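PDB 3N2S: FMN reductase (NADPH) from Bacillus subtilis, which uses NADPH to reduce flavin mononucleotide and also reduces nitroaromatic compounds, quinones and azo dyes, working as a homodimer. Local coordinates for residues A[201-204]-A[205-209]; A[188-191]-A[192-195]. One frame throughout, in Å; residues are numbered along the deposited sequence.

Contact 1 (A[201-204]-A[205-209]); sequences YDKT and ISDYY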
loop_
_atom_site.group_PDB
_atom_site.type_symbol
_atom_site.label_atom_id
_atom_site.label_comp_id
_atom_site.label_asym_id
_atom_site.label_seq_id
_atom_site.Cartn_x
_atom_site.Cartn_y
_atom_site.Cartn_z
ATOM N N TYR A 201 21.152 14.493 -2.124
ATOM C CA TYR A 201 19.729 14.703 -1.843
ATOM C C TYR A 201 19.494 15.836 -0.873
ATOM O O TYR A 201 18.629 16.661 -1.132
ATOM C CB TYR A 201 19.054 13.417 -1.355
ATOM C CG TYR A 201 17.542 13.511 -1.338
ATOM C CD1 TYR A 201 16.838 13.963 -2.454
ATOM C CD2 TYR A 201 16.814 13.081 -0.239
ATOM C CE1 TYR A 201 15.441 14.003 -2.458
ATOM C CE2 TYR A 201 15.417 13.087 -0.243
ATOM C CZ TYR A 201 14.735 13.552 -1.349
ATOM O OH TYR A 201 13.361 13.582 -1.322
ATOM N N ASP A 202 20.277 15.907 0.220
ATOM C CA ASP A 202 20.154 16.996 1.187
ATOM C C ASP A 202 20.373 18.379 0.544
ATOM O O ASP A 202 19.666 19.330 0.881
ATOM C CB ASP A 202 21.109 16.790 2.369
ATOM C CG ASP A 202 20.536 15.892 3.452
ATOM O OD1 ASP A 202 19.304 15.648 3.438
ATOM O OD2 ASP A 202 21.292 15.512 4.359
ATOM N N LYS A 203 21.312 18.469 -0.408
ATOM C CA LYS A 203 21.575 19.724 -1.137
ATOM C C LYS A 203 20.373 20.023 -2.072
ATOM O O LYS A 203 19.930 21.165 -2.134
ATOM C CB LYS A 203 22.886 19.615 -1.936
ATOM C CG LYS A 203 23.290 20.937 -2.599
ATOM C CD LYS A 203 24.470 20.751 -3.546
ATOM C CE LYS A 203 24.783 22.015 -4.311
ATOM N NZ LYS A 203 23.740 22.351 -5.325
ATOM N N THR A 204 19.847 18.996 -2.782
ATOM C CA THR A 204 18.668 19.149 -3.671
ATOM C C THR A 204 17.471 19.701 -2.863
ATOM O O THR A 204 16.773 20.611 -3.310
ATOM C CB THR A 204 18.293 17.808 -4.320
ATOM O OG1 THR A 204 19.345 17.367 -5.166
ATOM C CG2 THR A 204 16.987 17.877 -5.134
ATOM N N ILE A 205 17.245 19.139 -1.668
ATOM C CA ILE A 205 16.115 19.553 -0.829
ATOM C C ILE A 205 16.305 20.942 -0.232
ATOM O O ILE A 205 15.362 21.741 -0.242
ATOM C CB ILE A 205 15.785 18.439 0.210
ATOM C CG1 ILE A 205 15.322 17.125 -0.493
ATOM C CG2 ILE A 205 14.741 18.899 1.238
ATOM C CD1 ILE A 205 14.205 17.264 -1.570
ATOM N N SER A 206 17.508 21.218 0.306
ATOM C CA SER A 206 17.811 22.542 0.859
ATOM C C SER A 206 17.638 23.610 -0.239
ATOM O O SER A 206 16.929 24.604 -0.010
ATOM C CB SER A 206 19.206 22.580 1.481
ATOM O OG SER A 206 20.234 22.344 0.539
ATOM N N ASP A 207 18.173 23.346 -1.463
ATOM C CA ASP A 207 18.009 24.258 -2.615
ATOM C C ASP A 207 16.534 24.433 -2.971
ATOM O O ASP A 207 16.097 25.551 -3.261
ATOM C CB ASP A 207 18.767 23.760 -3.860
ATOM C CG ASP A 207 20.287 23.879 -3.857
ATOM O OD1 ASP A 207 20.916 23.332 -4.782
ATOM O OD2 ASP A 207 20.847 24.443 -2.883
ATOM N N TYR A 208 15.770 23.330 -2.955
ATOM C CA TYR A 208 14.336 23.340 -3.236
ATOM C C TYR A 208 13.592 24.288 -2.273
ATOM O O TYR A 208 12.796 25.122 -2.728
ATOM C CB TYR A 208 13.758 21.912 -3.155
ATOM C CG TYR A 208 12.257 21.856 -3.306
ATOM C CD1 TYR A 208 11.666 21.855 -4.565
ATOM C CD2 TYR A 208 11.423 21.848 -2.192
ATOM C CE1 TYR A 208 10.285 21.828 -4.712
ATOM C CE2 TYR A 208 10.038 21.832 -2.327
ATOM C CZ TYR A 208 9.477 21.806 -3.589
ATOM O OH TYR A 208 8.117 21.745 -3.716
ATOM N N TYR A 209 13.829 24.146 -0.956
ATOM C CA TYR A 209 13.185 25.022 0.027
ATOM C C TYR A 209 13.609 26.476 -0.110
ATOM O O TYR A 209 12.757 27.355 0.019
ATOM C CB TYR A 209 13.357 24.518 1.463
ATOM C CG TYR A 209 12.611 23.234 1.736
ATOM C CD1 TYR A 209 11.281 23.084 1.357
ATOM C CD2 TYR A 209 13.224 22.175 2.395
ATOM C CE1 TYR A 209 10.586 21.901 1.602
ATOM C CE2 TYR A 209 12.532 20.994 2.668
ATOM C CZ TYR A 209 11.223 20.850 2.240
ATOM O OH TYR A 209 10.523 19.699 2.494
#
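Tyr201 and Ile205, one helical turn apart, make the apolar half of this contact within helix 191-213. The CG1 branch of Ile205 stands over one face of the Tyr201 ring, 3.8 Å from its centroid and 16° off the normal, a CH-pi contact. CD1 continues the same branch toward the hydroxyl end of the ring, coming 3.6 Å from Tyr201 CE1. Tyr201 holds CG anti to its own N (chi1 -168°), which leads the ring forward along the helix so that its face meets the isoleucine. The phenol oxygen finds its partners outside the helix, in the carbonyl of Pro174 and the amide NE2 of Gln44 of the second subunit; Tyr42 of that subunit packs on both side chains, and Trp221 meets them from helix 221-229.

The charged pair lies on another, more exposed flank. Lys203 runs out extended and bends only at its last torsion (chi4 -70°), bringing NZ 3.0 Å from Asp207 OD1 in an i to i+4 salt bridge that uses the syn lone pair of the carboxylate. The other oxygen, OD2, pairs with Arg210, so one aspartate links two basic residues.

Backbone bonds of the alpha-helical i+4 kind join the two halves, such as Ile205 N to Tyr201 O at 2.9 Å. The buried Ser206 folds its hydroxyl back on the preceding turn, where OG lies 2.9 Å from Lys203 O and 3.1 Å from Asp202 O; its single proton can serve either carbonyl.

The helix is thus two-sided: an aromatic-aliphatic flank is buried between Trp221 of its own chain and Tyr42 of the second subunit, whereas the lysine-aspartate-arginine series spans successive turns of the outer flank, its opposite charges probably offsetting one another.

Contact 2 (A[188-191]-A[192-195]); sequences NVNT and DDFR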
loop_
_atom_site.group_PDB
_atom_site.type_symbol
_atom_site.label_atom_id
_atom_site.label_comp_id
_atom_site.label_asym_id
_atom_site.label_seq_id
_atom_site.Cartn_x
_atom_site.Cartn_y
_atom_site.Cartn_z
ATOM N N ASN A 188 22.334 -2.400 -1.134
ATOM C CA ASN A 188 23.629 -1.738 -1.110
ATOM C C ASN A 188 23.860 -1.088 0.258
ATOM O O ASN A 188 23.208 -0.095 0.590
ATOM C CB ASN A 188 23.743 -0.709 -2.250
ATOM C CG ASN A 188 25.107 -0.050 -2.353
ATOM O OD1 ASN A 188 26.058 -0.357 -1.625
ATOM N ND2 ASN A 188 25.235 0.872 -3.272
ATOM N N VAL A 189 24.813 -1.644 1.040
ATOM C CA VAL A 189 25.165 -1.144 2.379
ATOM C C VAL A 189 26.469 -0.313 2.365
ATOM O O VAL A 189 26.959 0.069 3.431
ATOM C CB VAL A 189 25.191 -2.258 3.481
ATOM C CG1 VAL A 189 23.813 -2.888 3.670
ATOM C CG2 VAL A 189 26.245 -3.332 3.185
ATOM N N ASN A 190 27.032 -0.046 1.175
ATOM C CA ASN A 190 28.283 0.705 1.048
ATOM C C ASN A 190 28.109 2.125 1.614
ATOM O O ASN A 190 27.276 2.888 1.116
ATOM C CB ASN A 190 28.782 0.717 -0.400
ATOM C CG ASN A 190 30.133 1.369 -0.558
ATOM O OD1 ASN A 190 30.264 2.592 -0.574
ATOM N ND2 ASN A 190 31.155 0.568 -0.719
ATOM N N THR A 191 28.882 2.452 2.682
ATOM C CA THR A 191 28.818 3.731 3.395
ATOM C C THR A 191 29.151 4.935 2.534
ATOM O O THR A 191 28.465 5.956 2.638
ATOM C CB THR A 191 29.588 3.670 4.727
ATOM O OG1 THR A 191 30.913 3.175 4.499
ATOM C CG2 THR A 191 28.908 2.784 5.744
ATOM N N ASP A 192 30.172 4.813 1.653
ATOM C CA ASP A 192 30.546 5.901 0.741
ATOM C C ASP A 192 29.410 6.211 -0.229
ATOM O O ASP A 192 29.102 7.378 -0.445
ATOM C CB ASP A 192 31.823 5.575 -0.044
ATOM C CG ASP A 192 33.103 5.690 0.761
ATOM O OD1 ASP A 192 33.050 6.216 1.895
ATOM O OD2 ASP A 192 34.154 5.270 0.251
ATOM N N ASP A 193 28.772 5.162 -0.781
ATOM C CA ASP A 193 27.632 5.305 -1.699
ATOM C C ASP A 193 26.469 5.996 -0.985
ATOM O O ASP A 193 25.894 6.931 -1.533
ATOM C CB ASP A 193 27.181 3.950 -2.249
ATOM C CG ASP A 193 28.098 3.309 -3.276
ATOM O OD1 ASP A 193 28.983 4.013 -3.812
ATOM O OD2 ASP A 193 27.912 2.118 -3.566
ATOM N N PHE A 194 26.187 5.574 0.253
ATOM C CA PHE A 194 25.121 6.128 1.075
ATOM C C PHE A 194 25.356 7.625 1.332
ATOM O O PHE A 194 24.463 8.423 1.097
ATOM C CB PHE A 194 25.002 5.354 2.399
ATOM C CG PHE A 194 23.871 5.839 3.272
ATOM C CD1 PHE A 194 22.574 5.355 3.092
ATOM C CD2 PHE A 194 24.093 6.791 4.268
ATOM C CE1 PHE A 194 21.526 5.808 3.899
ATOM C CE2 PHE A 194 23.042 7.248 5.069
ATOM C CZ PHE A 194 21.764 6.758 4.873
ATOM N N ARG A 195 26.565 7.995 1.793
ATOM C CA ARG A 195 26.910 9.383 2.100
ATOM C C ARG A 195 26.831 10.286 0.907
ATOM O O ARG A 195 26.331 11.382 1.054
ATOM C CB ARG A 195 28.290 9.498 2.747
ATOM C CG ARG A 195 28.308 8.955 4.132
ATOM C CD ARG A 195 29.437 9.560 4.903
ATOM N NE ARG A 195 29.563 8.849 6.158
ATOM C CZ ARG A 195 30.695 8.328 6.591
ATOM N NH1 ARG A 195 31.809 8.458 5.879
ATOM N NH2 ARG A 195 30.731 7.686 7.748
#
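Asn188 and Asp193 meet at about a right angle, the amide plane of the first standing 84° from the carboxylate plane of the second. Asn188 ND2 gives a nearly straight hydrogen bond to Asp193 OD2, 3.0 Å long with 175° at the hydrogen. The acceptor lies in the plane of the amide, but the amide reaches the oxygen from its anti side and somewhat out of the carboxylate plane. CG of Asn188 is anti to the backbone N (chi1 -176°), which carries the amide forward over the turn; there its other end, OD1, accepts from Asn190 N at 3.0 Å in an Asx turn. Each end of this one amide therefore has its own task.

Asn190 crosses Asp193 at a slant, its amide and the carboxylate less steeply turned against each other, with CB 3.6 Å from Asp193 OD2. It is the N-cap of helix 191-213: OD1 turns forward over the helix start to accept from Asp193 N at 3.0 Å, in the carbonyl plane and on a lone pair. The carbonyl of the same residue accepts from Phe194 N, so side chain and main chain of Asn190 together receive two N-H groups of the first turn. Beyond the cap, Phe194 sends its ring away from the loop and packs on Gln88 of the second subunit.

An alanine here, in place of Asn188, would lose both amide bonds, and is likely to leave Asp193 OD2 without this donor and the loop ahead of the cap freer to move.

Asp192 and Asp193 put two carboxylates at the N-terminal end of the helix, where their negative charge would probably interact well with the helix dipole, while the Asn190 cap supplies an acceptor for an N-H that the helix itself cannot satisfy.

How the contacts relate
From the N terminus the chain leaves strand 182-184 and enters the loop in which contact 2 begins. Contact 2 closes the short turn from residues 188-191 into the start of helix 191-213. The chain then climbs this helix to contact 1, which closes no loop and joins consecutive turns farther along. The two follow in series, neither nesting nor crossing, with centres about 20 Å apart and nearest atoms about 7 Å apart. Contact 2 ties the incoming loop to the helix start at the surface; contact 1 lies where the helix packs against helix 221-229. Both meet the second subunit, so the one helix borders the dimer partner at two levels.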